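Local atomic coordinates of Lactamase_B domain-containing protein (Bacillus lehensis G1, PDB entry 7EV5), a protein that binds two zinc ions and probably acts as a hydrolase of dual activity, its fold resembling both B3 metallo-beta-lactamases and glyoxalase II. Residues 3-8 with 34-39; 21-26 with 118-123; 73-78 with 106-111; 83-88 with 100-105; 152-157 with 193-198. One frame throughout, in Å; residues are numbered along the deposited sequence.

Interaction 1 of 5, residues 3-8 with 34-39; sequences KQIPLG and EALITW
The carbonyl oxygen of Glu34, on the helix that lays Leu36 and Trp39 against Ile5, is gripped twice: Thr38 OG1 donates to Glu34 O at 2.7 Å, and Thr38 N gives it the regular helical bond. Threonine suits this exposed side because the helix turn satisfies its hydroxyl, whereas the residues facing the strand are mainly apolar. Ile5 offers its CD1 methyl, which rests over one face of the Trp39 indole, 4.1 Å from the centroid of the six-membered ring, as a CH-pi contact. The same CD1 of Ile5 meets Leu36 CD1 at 3.9 Å. Trp39 has CG anti to its backbone N (chi1 179°), which carries the indole across to the strand. This is helix-on-sheet packing of the metallo-beta-lactamase fold: helix 33-42 lies against the edge strand 2-7 of the first sheet, the N-to-C directions of the short segments at 149°, their axes 9.7 Å apart. Lys3 is extended and passes the indole obliquely, its CD 3.5 Å from Trp39 CZ2; lysine fits this exposed end because its methylenes can line an aromatic. Further along the strand, buried Leu7 crosses Leu36 at about a right angle, with Leu7 CD1 4.1 Å from Leu36 CB, and Leu7 CD2 meets the small Ala35 CB.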
# COMPACT_ATOMS: atom_id res chain seq x y z
N LYS A 3 -3.34 -3.31 12.24
CA LYS A 3 -4.62 -3.88 11.86
C LYS A 3 -4.77 -3.87 10.35
O LYS A 3 -4.49 -2.86 9.69
CB LYS A 3 -5.79 -3.15 12.51
CG LYS A 3 -7.09 -3.94 12.36
CD LYS A 3 -8.24 -3.39 13.16
CE LYS A 3 -9.31 -4.46 13.35
NZ LYS A 3 -10.64 -3.88 13.66
N GLN A 4 -5.23 -5.00 9.81
CA GLN A 4 -5.67 -5.12 8.43
C GLN A 4 -7.14 -4.74 8.37
O GLN A 4 -7.97 -5.32 9.09
CB GLN A 4 -5.49 -6.56 7.98
CG GLN A 4 -5.91 -6.85 6.55
CD GLN A 4 -5.73 -8.31 6.22
OE1 GLN A 4 -6.21 -9.18 6.93
NE2 GLN A 4 -4.99 -8.59 5.15
N ILE A 5 -7.47 -3.76 7.53
CA ILE A 5 -8.82 -3.21 7.44
C ILE A 5 -9.27 -3.23 5.98
O ILE A 5 -8.97 -2.29 5.23
CB ILE A 5 -8.89 -1.80 8.05
CG1 ILE A 5 -8.34 -1.82 9.49
CG2 ILE A 5 -10.32 -1.28 8.03
CD1 ILE A 5 -8.32 -0.47 10.18
N PRO A 6 -10.00 -4.26 5.54
CA PRO A 6 -10.53 -4.24 4.17
C PRO A 6 -11.59 -3.16 4.05
O PRO A 6 -12.43 -3.00 4.94
CB PRO A 6 -11.14 -5.64 4.01
CG PRO A 6 -10.53 -6.46 5.08
CD PRO A 6 -10.23 -5.54 6.22
N LEU A 7 -11.56 -2.41 2.94
CA LEU A 7 -12.42 -1.25 2.77
C LEU A 7 -12.96 -1.17 1.35
O LEU A 7 -12.26 -1.46 0.39
CB LEU A 7 -11.67 0.05 3.05
CG LEU A 7 -11.20 0.30 4.49
CD1 LEU A 7 -10.20 1.44 4.51
CD2 LEU A 7 -12.37 0.59 5.41
N GLY A 8 -14.21 -0.72 1.23
CA GLY A 8 -14.82 -0.46 -0.05
C GLY A 8 -15.36 -1.72 -0.70
O GLY A 8 -15.14 -2.84 -0.23
N GLU A 34 -15.44 6.56 6.20
CA GLU A 34 -16.05 6.77 7.51
C GLU A 34 -15.80 5.59 8.44
O GLU A 34 -15.61 5.78 9.65
CB GLU A 34 -17.55 7.04 7.34
CG GLU A 34 -17.88 8.36 6.66
CD GLU A 34 -17.52 8.37 5.19
OE1 GLU A 34 -17.65 7.32 4.52
OE2 GLU A 34 -17.09 9.44 4.71
N ALA A 35 -15.77 4.37 7.91
CA ALA A 35 -15.44 3.22 8.74
C ALA A 35 -14.02 3.32 9.28
O ALA A 35 -13.76 2.99 10.44
CB ALA A 35 -15.63 1.93 7.96
N LEU A 36 -13.08 3.75 8.43
CA LEU A 36 -11.69 3.88 8.86
C LEU A 36 -11.52 5.04 9.83
O LEU A 36 -10.86 4.89 10.87
CB LEU A 36 -10.78 4.03 7.65
CG LEU A 36 -9.30 4.27 7.98
CD1 LEU A 36 -8.70 3.10 8.74
CD2 LEU A 36 -8.52 4.52 6.69
N ILE A 37 -12.10 6.20 9.51
CA ILE A 37 -11.94 7.39 10.35
C ILE A 37 -12.56 7.17 11.73
O ILE A 37 -11.93 7.46 12.75
CB ILE A 37 -12.54 8.64 9.66
CG1 ILE A 37 -11.66 9.07 8.48
CG2 ILE A 37 -12.68 9.79 10.65
CD1 ILE A 37 -12.38 9.97 7.50
N THR A 38 -13.78 6.63 11.77
CA THR A 38 -14.43 6.42 13.06
C THR A 38 -13.71 5.36 13.88
O THR A 38 -13.66 5.48 15.11
CB THR A 38 -15.93 6.11 12.92
OG1 THR A 38 -16.12 4.92 12.15
CG2 THR A 38 -16.67 7.28 12.26
N TRP A 39 -13.14 4.32 13.24
CA TRP A 39 -12.35 3.35 14.00
C TRP A 39 -11.14 4.01 14.64
O TRP A 39 -10.87 3.80 15.83
CB TRP A 39 -11.91 2.18 13.12
CG TRP A 39 -11.07 1.17 13.86
CD1 TRP A 39 -11.53 0.18 14.67
CD2 TRP A 39 -9.64 1.07 13.89
NE1 TRP A 39 -10.48 -0.54 15.18
CE2 TRP A 39 -9.31 -0.01 14.72
CE3 TRP A 39 -8.61 1.80 13.29
CZ2 TRP A 39 -7.99 -0.39 14.96
CZ3 TRP A 39 -7.30 1.41 13.53
CH2 TRP A 39 -7.00 0.33 14.36

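Interaction 2 of 5, residues 21-26 with 118-123; sequences DKEAVI and IGTFTF
This is a buried apolar contact between the two sheets of the alpha-beta/beta-alpha sandwich, with water bridges at one end. Strand 23-27 belongs to one sheet and strand 121-127 to the other; the axes of the short segments 23-26 and 121-123 pass 9.7 Å apart, a spacing filled by side chains. Val25 supplies the centre: its CG2, beside the backbone N because CG1 is anti to it (chi1 -178°), sits over one face of the Phe121 ring, 3.9 Å from the centroid, a CH-pi contact. The other methyl, Val25 CG1, reaches Phe123 CZ at 4.2 Å. At the Phe121 edge, near the ring plane, Glu23 O lies 3.6 Å from Phe121 CZ. Ile118 CG2 closes on Val25 CG2 from the start of a type II' turn, where Gly119 accepts the positive phi that favours glycine. At the solvent side two waters link Glu23 OE1 to Thr120: one donates to Glu23 OE1 at 2.9 Å and accepts from Thr120 N, the other joins Glu23 OE1 to Thr120 OG1. A carboxylate oxygen suits this place because it can accept several bonds at once, here from waters and Asn19 ND2. Around the contact, Leu17 of strand 12-18 packs on both phenylalanines, and Leu48 and Ala49 of strand 46-51 on Ile118.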
# COMPACT_ATOMS: atom_id res chain seq x y z
N ASP A 21 2.26 4.50 22.25
CA ASP A 21 1.86 5.89 22.46
C ASP A 21 0.62 6.28 21.65
O ASP A 21 0.28 7.47 21.62
CB ASP A 21 3.01 6.85 22.11
CG ASP A 21 4.16 6.76 23.09
OD1 ASP A 21 5.28 7.17 22.73
OD2 ASP A 21 3.94 6.27 24.22
N LYS A 22 -0.03 5.32 20.99
CA LYS A 22 -1.25 5.52 20.22
C LYS A 22 -1.07 6.42 19.00
O LYS A 22 -2.04 7.03 18.53
CB LYS A 22 -2.44 5.94 21.10
CG LYS A 22 -2.90 4.84 22.06
CD LYS A 22 -4.39 4.58 21.93
CE LYS A 22 -4.81 3.32 22.67
NZ LYS A 22 -5.71 2.46 21.85
N GLU A 23 0.14 6.51 18.48
CA GLU A 23 0.38 7.15 17.20
C GLU A 23 0.28 6.10 16.11
O GLU A 23 0.45 4.90 16.35
CB GLU A 23 1.78 7.76 17.17
CG GLU A 23 1.98 8.84 18.22
CD GLU A 23 3.44 9.20 18.40
OE1 GLU A 23 4.29 8.28 18.41
OE2 GLU A 23 3.73 10.40 18.52
N ALA A 24 -0.01 6.55 14.89
CA ALA A 24 -0.34 5.59 13.85
C ALA A 24 0.12 6.05 12.48
O ALA A 24 0.22 7.25 12.20
CB ALA A 24 -1.84 5.32 13.81
N VAL A 25 0.34 5.06 11.61
CA VAL A 25 0.63 5.26 10.19
C VAL A 25 -0.44 4.50 9.41
O VAL A 25 -0.73 3.34 9.72
CB VAL A 25 2.05 4.74 9.84
CG1 VAL A 25 2.37 4.98 8.36
CG2 VAL A 25 3.09 5.44 10.70
N ILE A 26 -1.02 5.17 8.41
CA ILE A 26 -2.11 4.62 7.61
C ILE A 26 -1.56 4.26 6.24
O ILE A 26 -0.89 5.08 5.62
CB ILE A 26 -3.26 5.64 7.47
CG1 ILE A 26 -3.83 6.03 8.84
CG2 ILE A 26 -4.33 5.07 6.55
CD1 ILE A 26 -4.82 7.20 8.78
N ILE A 118 8.73 8.19 9.85
CA ILE A 118 7.49 8.89 10.16
C ILE A 118 7.38 8.90 11.68
O ILE A 118 7.05 7.87 12.28
CB ILE A 118 6.27 8.21 9.52
CG1 ILE A 118 6.41 8.08 7.99
CG2 ILE A 118 4.98 8.95 9.90
CD1 ILE A 118 6.41 9.40 7.25
N GLY A 119 7.64 10.04 12.30
CA GLY A 119 7.67 10.07 13.75
C GLY A 119 8.77 9.14 14.24
O GLY A 119 9.93 9.26 13.84
N THR A 120 8.43 8.17 15.09
CA THR A 120 9.39 7.17 15.51
C THR A 120 9.27 5.85 14.74
O THR A 120 9.94 4.87 15.09
CB THR A 120 9.33 6.91 17.02
OG1 THR A 120 7.98 6.62 17.41
CG2 THR A 120 9.84 8.12 17.80
N PHE A 121 8.45 5.80 13.70
CA PHE A 121 8.37 4.62 12.84
C PHE A 121 9.40 4.76 11.73
O PHE A 121 9.35 5.72 10.95
CB PHE A 121 6.99 4.51 12.19
CG PHE A 121 5.84 4.45 13.16
CD1 PHE A 121 5.39 3.23 13.64
CD2 PHE A 121 5.20 5.60 13.55
CE1 PHE A 121 4.31 3.17 14.51
CE2 PHE A 121 4.12 5.55 14.43
CZ PHE A 121 3.68 4.33 14.91
N THR A 122 10.32 3.81 11.63
CA THR A 122 11.26 3.80 10.52
C THR A 122 10.96 2.64 9.59
O THR A 122 10.67 1.52 10.03
CB THR A 122 12.71 3.78 10.99
OG1 THR A 122 12.95 4.93 11.80
CG2 THR A 122 13.67 3.82 9.79
N PHE A 123 11.02 2.93 8.29
CA PHE A 123 10.75 1.95 7.25
C PHE A 123 11.92 1.90 6.29
O PHE A 123 12.56 2.93 6.02
CB PHE A 123 9.52 2.37 6.43
CG PHE A 123 8.29 2.57 7.25
CD1 PHE A 123 7.50 1.48 7.61
CD2 PHE A 123 7.91 3.83 7.65
CE1 PHE A 123 6.35 1.67 8.37
CE2 PHE A 123 6.77 4.02 8.40
CZ PHE A 123 5.99 2.94 8.76
O HOH W 1 5.94 8.48 16.06
O HOH W 2 6.81 7.84 19.53

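Interaction 3 of 5, residues 73-78 with 106-111; sequences PVYLHT and ADHLLT
Strands 74-77 and 108-110 are the parallel partners of a beta-alpha-beta unit that passes through helix 92-96, and together they finish one edge of the first sheet. Their backbones zip up in parallel fashion: His108 N bonds to Val74 O, Leu76 N to His108 O, Leu110 N to Leu76 O at 2.9 Å, and Thr78 N to Leu110 O at 2.8 Å with a nearly straight 170° angle at the hydrogen. On the face that carries Tyr75 and His108, the two side chains lie side by side and point the same way. His108 CB stands over the centre of the Tyr75 ring, 3.5 Å from its centroid, and the imidazole continues as an offset stack with centroids 4.2 Å apart and planes at 14°. Aromatic rings suit these neighbouring places because they can stack flat; Pro73 CB packs 3.5 Å from His108 ND1. In the conformer described, one of two, Asp107 OD2 accepts from Val74 N at 2.8 Å, on the syn side but tilted out of the carboxylate plane. Its CG lies between the backbone N and the carbonyl carbon (chi1 53°), which folds the carboxylate back toward the neighbouring strand. The His77 ring carries Leu110 O over one face, and its NE2 makes a weak bond to Thr111 O, while its ND1 is taken by Lys79 N. On the face of Leu76 and Leu109, Leu76 CB meets the small Ala106 CB; the Leu76 side chain is about 5 Å from that of the zinc ligand His54, placing this face beside the metal site. Strand 46-51 pairs with the far side of strand 74-77, and Leu116 and Ile118 of strand 115-118 pack on Tyr75.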
# COMPACT_ATOMS: atom_id res chain seq x y z
N PRO A 73 0.10 14.29 6.04
CA PRO A 73 0.67 14.22 4.69
C PRO A 73 0.36 12.89 4.01
O PRO A 73 0.12 11.87 4.65
CB PRO A 73 2.17 14.33 4.96
CG PRO A 73 2.35 13.81 6.35
CD PRO A 73 1.14 14.30 7.09
N VAL A 74 0.40 12.94 2.68
CA VAL A 74 0.24 11.79 1.80
C VAL A 74 1.55 11.56 1.06
O VAL A 74 2.07 12.48 0.41
CB VAL A 74 -0.91 12.01 0.79
CG1 VAL A 74 -0.98 10.86 -0.23
CG2 VAL A 74 -2.23 12.19 1.53
N TYR A 75 2.07 10.33 1.13
CA TYR A 75 3.29 9.93 0.45
C TYR A 75 2.97 9.01 -0.72
O TYR A 75 2.19 8.06 -0.57
CB TYR A 75 4.22 9.17 1.40
CG TYR A 75 4.92 10.02 2.44
CD1 TYR A 75 6.29 10.24 2.38
CD2 TYR A 75 4.20 10.60 3.49
CE1 TYR A 75 6.93 11.02 3.33
CE2 TYR A 75 4.84 11.38 4.44
CZ TYR A 75 6.19 11.58 4.35
OH TYR A 75 6.80 12.35 5.33
N LEU A 76 3.59 9.26 -1.88
CA LEU A 76 3.35 8.48 -3.09
C LEU A 76 4.58 8.59 -3.98
O LEU A 76 5.25 9.63 -4.01
CB LEU A 76 2.12 9.03 -3.84
CG LEU A 76 1.78 8.41 -5.19
CD1 LEU A 76 1.37 6.95 -5.06
CD2 LEU A 76 0.64 9.20 -5.84
N HIS A 77 4.88 7.52 -4.72
CA HIS A 77 5.99 7.55 -5.65
C HIS A 77 5.72 8.52 -6.81
O HIS A 77 4.62 8.56 -7.36
CB HIS A 77 6.29 6.16 -6.21
CG HIS A 77 7.64 6.06 -6.84
ND1 HIS A 77 7.90 6.51 -8.12
CD2 HIS A 77 8.82 5.62 -6.35
CE1 HIS A 77 9.18 6.32 -8.40
NE2 HIS A 77 9.76 5.79 -7.33
N THR A 78 6.76 9.28 -7.17
CA THR A 78 6.63 10.30 -8.21
C THR A 78 6.14 9.73 -9.54
O THR A 78 5.49 10.44 -10.32
CB THR A 78 7.96 11.04 -8.38
OG1 THR A 78 7.74 12.26 -9.11
CG2 THR A 78 9.00 10.19 -9.12
N ALA A 106 -0.32 14.47 -3.97
CA ALA A 106 0.43 14.04 -2.80
C ALA A 106 1.34 15.18 -2.34
O ALA A 106 1.82 15.97 -3.16
CB ALA A 106 1.29 12.81 -3.13
N ASP A 107 1.56 15.26 -1.04
CA ASP A 107 2.45 16.33 -0.59
C ASP A 107 3.86 15.86 -0.28
O ASP A 107 4.71 16.70 0.03
CB ASP A 107 1.84 17.20 0.52
CG ASP A 107 1.34 16.40 1.69
OD1 ASP A 107 0.56 16.95 2.50
OD2 ASP A 107 1.73 15.23 1.80
N HIS A 108 4.15 14.58 -0.46
CA HIS A 108 5.50 14.04 -0.37
C HIS A 108 5.64 13.03 -1.49
O HIS A 108 4.81 12.12 -1.60
CB HIS A 108 5.71 13.32 0.98
CG HIS A 108 5.91 14.25 2.14
ND1 HIS A 108 4.87 14.88 2.79
CD2 HIS A 108 7.04 14.64 2.77
CE1 HIS A 108 5.36 15.62 3.77
NE2 HIS A 108 6.68 15.49 3.78
N LEU A 109 6.66 13.18 -2.33
CA LEU A 109 6.86 12.32 -3.49
C LEU A 109 8.13 11.50 -3.31
O LEU A 109 9.23 12.06 -3.14
CB LEU A 109 6.92 13.11 -4.79
CG LEU A 109 5.66 13.89 -5.15
CD1 LEU A 109 5.90 14.73 -6.40
CD2 LEU A 109 4.50 12.94 -5.35
N LEU A 110 7.99 10.17 -3.37
CA LEU A 110 9.09 9.24 -3.25
C LEU A 110 9.78 9.01 -4.59
O LEU A 110 9.16 9.09 -5.66
CB LEU A 110 8.57 7.90 -2.72
CG LEU A 110 7.97 7.96 -1.31
CD1 LEU A 110 7.08 6.75 -1.06
CD2 LEU A 110 9.06 8.07 -0.26
N THR A 111 11.08 8.73 -4.52
CA THR A 111 11.87 8.37 -5.70
C THR A 111 12.72 7.14 -5.41
O THR A 111 12.27 6.01 -5.60
CB THR A 111 12.76 9.53 -6.16
OG1 THR A 111 13.47 10.08 -5.04
CG2 THR A 111 11.92 10.60 -6.80

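Interaction 4 of 5, residues 83-88 with 100-105; sequences WLEDPA and ITTAKP
Leu84 and Glu85 meet Thr102 and Pro105 where two loops flank helix 92-96, inside the beta-alpha-beta crossover between strands 74-77 and 108-110. Glu85 crosses Thr102 at about a right angle, its CG 3.6 Å from Thr102 O, then continues extended and reaches Pro105 obliquely. There the carboxylate lies beside the proline, with Glu85 OE1 3.5 Å from Pro105 CB; this is packing, as the proline nitrogen carries no proton to donate. Glutamate suits this partly exposed place because its methylenes pack on Thr102 and its carboxylate lies along Pro105. Leu84 is the buried member: Leu84 CB lies 3.3 Å from Thr102 OG1, and CD1 extends toward the backbone of Pro105. One backbone bond joins the loops: Thr102 N donates to Leu84 O at 2.9 Å, from 43° above the carbonyl plane. On the other flank Pro87 and Thr101 cross obliquely, Pro87 CD lying 3.6 Å from Thr101 CG2. With Thr101 OG1 between N and the carbonyl carbon (chi1 55°), the CG2 methyl is swung over to Glu85 O and Pro87. Asp86 shapes the first loop as an Asx turn, its OD1 accepting from Ala88 N. Asn90 ND2 donates to both Trp83 O and Ile100 O, a further tie between the loops, while Ala103 N bonds to Asp64 on helix 63-70. The buried hydroxyl of Thr102 is satisfied within its own loop, OG1 donating to Lys104 O at 2.8 Å.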
# COMPACT_ATOMS: atom_id res chain seq x y z
N TRP A 83 -1.60 10.23 -10.95
CA TRP A 83 -2.69 9.26 -10.91
C TRP A 83 -3.76 9.61 -9.88
O TRP A 83 -4.92 9.21 -10.05
CB TRP A 83 -2.15 7.87 -10.58
CG TRP A 83 -1.40 7.23 -11.70
CD1 TRP A 83 -0.76 7.85 -12.74
CD2 TRP A 83 -1.20 5.83 -11.89
NE1 TRP A 83 -0.17 6.92 -13.56
CE2 TRP A 83 -0.44 5.66 -13.07
CE3 TRP A 83 -1.60 4.71 -11.18
CZ2 TRP A 83 -0.07 4.40 -13.54
CZ3 TRP A 83 -1.24 3.45 -11.65
CH2 TRP A 83 -0.47 3.32 -12.83
N LEU A 84 -3.41 10.32 -8.81
CA LEU A 84 -4.38 10.59 -7.75
C LEU A 84 -5.57 11.37 -8.28
O LEU A 84 -6.72 11.09 -7.92
CB LEU A 84 -3.71 11.37 -6.62
CG LEU A 84 -2.68 10.61 -5.80
CD1 LEU A 84 -2.11 11.55 -4.75
CD2 LEU A 84 -3.25 9.35 -5.15
N GLU A 85 -5.32 12.35 -9.14
CA GLU A 85 -6.34 13.29 -9.56
C GLU A 85 -6.88 13.00 -10.94
O GLU A 85 -7.75 13.74 -11.42
CB GLU A 85 -5.76 14.71 -9.54
CG GLU A 85 -5.42 15.20 -8.15
CD GLU A 85 -4.52 16.41 -8.18
OE1 GLU A 85 -3.31 16.23 -8.41
OE2 GLU A 85 -5.02 17.53 -7.97
N ASP A 86 -6.39 11.95 -11.60
CA ASP A 86 -6.78 11.64 -12.98
C ASP A 86 -7.42 10.26 -13.03
O ASP A 86 -6.71 9.24 -12.97
CB ASP A 86 -5.58 11.73 -13.91
CG ASP A 86 -5.96 11.73 -15.37
OD1 ASP A 86 -7.05 11.23 -15.69
OD2 ASP A 86 -5.15 12.23 -16.19
N PRO A 87 -8.75 10.18 -13.15
CA PRO A 87 -9.42 8.88 -13.15
C PRO A 87 -9.16 8.07 -14.40
O PRO A 87 -9.43 6.86 -14.40
CB PRO A 87 -10.91 9.25 -13.04
CG PRO A 87 -10.99 10.58 -13.75
CD PRO A 87 -9.67 11.29 -13.50
N ALA A 88 -8.66 8.69 -15.47
CA ALA A 88 -8.24 7.96 -16.66
C ALA A 88 -6.92 7.24 -16.47
O ALA A 88 -6.58 6.36 -17.27
CB ALA A 88 -8.13 8.90 -17.86
N ILE A 100 -12.84 8.01 -9.72
CA ILE A 100 -12.42 8.12 -8.33
C ILE A 100 -11.12 8.91 -8.33
O ILE A 100 -10.22 8.61 -9.11
CB ILE A 100 -12.23 6.73 -7.70
CG1 ILE A 100 -13.58 6.02 -7.62
CG2 ILE A 100 -11.60 6.86 -6.32
CD1 ILE A 100 -13.51 4.58 -7.25
N THR A 101 -11.05 9.94 -7.49
CA THR A 101 -9.92 10.86 -7.50
C THR A 101 -9.73 11.46 -6.12
O THR A 101 -10.65 11.47 -5.29
CB THR A 101 -10.16 12.04 -8.44
OG1 THR A 101 -11.38 12.69 -8.06
CG2 THR A 101 -10.23 11.62 -9.91
N THR A 102 -8.54 11.99 -5.89
CA THR A 102 -8.34 12.97 -4.83
C THR A 102 -8.53 14.37 -5.40
O THR A 102 -8.58 14.57 -6.61
CB THR A 102 -6.94 12.85 -4.20
OG1 THR A 102 -5.96 13.24 -5.17
CG2 THR A 102 -6.67 11.42 -3.73
N ALA A 103 -8.63 15.34 -4.49
CA ALA A 103 -8.78 16.73 -4.88
C ALA A 103 -7.46 17.50 -4.83
O ALA A 103 -7.41 18.66 -5.27
CB ALA A 103 -9.81 17.43 -3.99
N LYS A 104 -6.40 16.88 -4.32
CA LYS A 104 -5.10 17.49 -4.14
C LYS A 104 -4.04 16.45 -4.45
O LYS A 104 -4.26 15.26 -4.20
CB LYS A 104 -4.90 17.93 -2.67
CG LYS A 104 -5.81 19.06 -2.21
CD LYS A 104 -5.57 19.37 -0.74
CE LYS A 104 -6.46 20.50 -0.25
NZ LYS A 104 -6.19 20.86 1.18
N PRO A 105 -2.90 16.85 -5.00
CA PRO A 105 -1.80 15.91 -5.22
C PRO A 105 -1.18 15.48 -3.89
O PRO A 105 -1.45 16.05 -2.83
CB PRO A 105 -0.79 16.70 -6.06
CG PRO A 105 -1.08 18.14 -5.75
CD PRO A 105 -2.57 18.22 -5.47

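Interaction 5 of 5, residues 152-157 with 193-198; sequences LFQQSI and PLTTIG
The flat carboxamide of Gln154 has Pro193 and the carbonyl of Leu194 on one side of its plane, while a water lies near the plane beside NE2. Gln154 OE1 is 3.2 Å from Pro193 CG, the two side chains crossing at about a right angle; CG anti to N (chi1 -174°) and an extended chain carry the carboxamide there. Leu194 O stands 3.3 Å from Gln154 NE2 but above the amide, a poor angle for a direct bond. Water serves instead: one molecule accepts from Gln154 NE2 at 3.1 Å and donates to Thr195 OG1, and a second donates to Leu194 O while accepting weakly from NE2. These links hold for one of two glutamine conformers. Gln154 begins the turn of a small, weakly bonded hairpin, 152-153 with 156-157, closed by Phe153 N to Ser156 O at 2.9 Å. It follows the zinc ligand Asp150, and the side chain of Phe153 comes within about 4 Å of the side chains of Asp150 and His191. Gln154 CB packs 3.9 Å from Thr195 CB. Threonine suits the join, its CB and CG2 touching Gln154 and its hydroxyl bonding Glu200 of helix 197-203; Thr196 N-caps that helix, OG1 accepting from Gln199 N.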
# COMPACT_ATOMS: atom_id res chain seq x y z
N LEU A 152 2.67 -9.07 -4.20
CA LEU A 152 2.69 -10.46 -3.77
C LEU A 152 1.51 -10.69 -2.84
O LEU A 152 1.35 -9.96 -1.85
CB LEU A 152 4.00 -10.76 -3.01
CG LEU A 152 4.16 -12.15 -2.39
CD1 LEU A 152 4.13 -13.24 -3.46
CD2 LEU A 152 5.42 -12.23 -1.56
N PHE A 153 0.69 -11.68 -3.15
CA PHE A 153 -0.44 -12.03 -2.30
C PHE A 153 -0.24 -13.43 -1.76
O PHE A 153 0.67 -14.15 -2.17
CB PHE A 153 -1.75 -12.02 -3.10
CG PHE A 153 -2.01 -10.73 -3.84
CD1 PHE A 153 -2.18 -9.53 -3.16
CD2 PHE A 153 -2.12 -10.72 -5.23
CE1 PHE A 153 -2.44 -8.35 -3.85
CE2 PHE A 153 -2.38 -9.54 -5.92
CZ PHE A 153 -2.54 -8.35 -5.23
N GLN A 154 -1.10 -13.82 -0.84
CA GLN A 154 -1.16 -15.22 -0.42
C GLN A 154 -1.65 -16.04 -1.61
O GLN A 154 -2.79 -15.87 -2.06
CB GLN A 154 -2.12 -15.36 0.75
CG GLN A 154 -2.13 -16.75 1.36
CD GLN A 154 -3.27 -16.92 2.34
OE1 GLN A 154 -4.44 -16.88 1.96
NE2 GLN A 154 -2.93 -17.09 3.61
N GLN A 155 -0.79 -16.90 -2.14
CA GLN A 155 -1.08 -17.84 -3.22
C GLN A 155 -1.20 -17.21 -4.61
O GLN A 155 -1.55 -17.92 -5.56
CB GLN A 155 -2.32 -18.72 -2.95
CG GLN A 155 -2.10 -19.77 -1.88
CD GLN A 155 -1.12 -20.83 -2.32
OE1 GLN A 155 -0.04 -20.96 -1.75
NE2 GLN A 155 -1.48 -21.58 -3.35
N SER A 156 -0.91 -15.93 -4.78
CA SER A 156 -0.92 -15.34 -6.12
C SER A 156 -0.00 -14.13 -6.12
O SER A 156 0.62 -13.79 -5.11
CB SER A 156 -2.34 -14.98 -6.60
OG SER A 156 -2.92 -13.93 -5.85
N ILE A 157 0.09 -13.49 -7.29
CA ILE A 157 0.90 -12.29 -7.46
C ILE A 157 0.05 -11.22 -8.15
O ILE A 157 -1.03 -11.49 -8.67
CB ILE A 157 2.22 -12.54 -8.22
CG1 ILE A 157 1.95 -13.01 -9.65
CG2 ILE A 157 3.07 -13.56 -7.47
CD1 ILE A 157 3.23 -13.21 -10.45
N PRO A 193 -5.79 -12.47 2.38
CA PRO A 193 -5.24 -12.71 3.72
C PRO A 193 -3.77 -12.35 3.85
O PRO A 193 -3.01 -12.31 2.88
CB PRO A 193 -5.43 -14.22 3.92
CG PRO A 193 -6.48 -14.62 2.95
CD PRO A 193 -6.33 -13.70 1.77
N LEU A 194 -3.37 -12.12 5.10
CA LEU A 194 -1.96 -11.99 5.42
C LEU A 194 -1.23 -13.29 5.12
O LEU A 194 -1.81 -14.38 5.12
CB LEU A 194 -1.79 -11.66 6.90
CG LEU A 194 -2.31 -10.32 7.40
CD1 LEU A 194 -2.22 -10.27 8.91
CD2 LEU A 194 -1.53 -9.17 6.77
N THR A 195 0.07 -13.18 4.85
CA THR A 195 0.94 -14.33 4.67
C THR A 195 2.33 -13.95 5.16
O THR A 195 2.52 -12.90 5.77
CB THR A 195 0.87 -14.84 3.23
OG1 THR A 195 1.52 -16.11 3.15
CG2 THR A 195 1.52 -13.86 2.26
N THR A 196 3.30 -14.83 4.94
CA THR A 196 4.69 -14.51 5.25
C THR A 196 5.55 -14.80 4.03
O THR A 196 5.14 -15.52 3.11
CB THR A 196 5.24 -15.29 6.46
OG1 THR A 196 5.21 -16.69 6.17
CG2 THR A 196 4.44 -14.98 7.72
N ILE A 197 6.74 -14.20 4.05
CA ILE A 197 7.70 -14.42 2.97
C ILE A 197 8.00 -15.91 2.83
O ILE A 197 7.95 -16.46 1.72
CB ILE A 197 8.98 -13.61 3.23
CG1 ILE A 197 8.69 -12.11 3.19
CG2 ILE A 197 10.07 -14.02 2.22
CD1 ILE A 197 8.53 -11.57 1.80
N GLY A 198 8.30 -16.57 3.95
CA GLY A 198 8.65 -17.99 3.89
C GLY A 198 7.53 -18.85 3.34
O GLY A 198 7.77 -19.75 2.53
O HOH W 3 -3.31 -12.18 0.06
O HOH W 4 -3.47 -16.09 6.56
O HOH W 5 -0.00 -17.83 4.47

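How the interactions relate
From the N terminus, interaction 1 closes a loop of 25 residues holding strands 12-18 and 23-27, bringing helix 33-42 back onto edge strand 2-7. Interaction 2 opens inside that loop and closes far beyond it at 118-123, so the two cross; they also touch, through Leu36 and Ile26. Interaction 3 is nested within the loop of interaction 2, and interaction 4 within that of interaction 3, with Leu84 packing on Leu76 and Ala106. Interaction 5 follows in series, closing the loop from 152-157 to 193-198 around helix 167-178 and strand 186-189. Interactions 1 and 3 thus lie at the two edges of the first sheet, interaction 2 joins the sheets, and Gln4 on Leu194 links interactions 1 and 5.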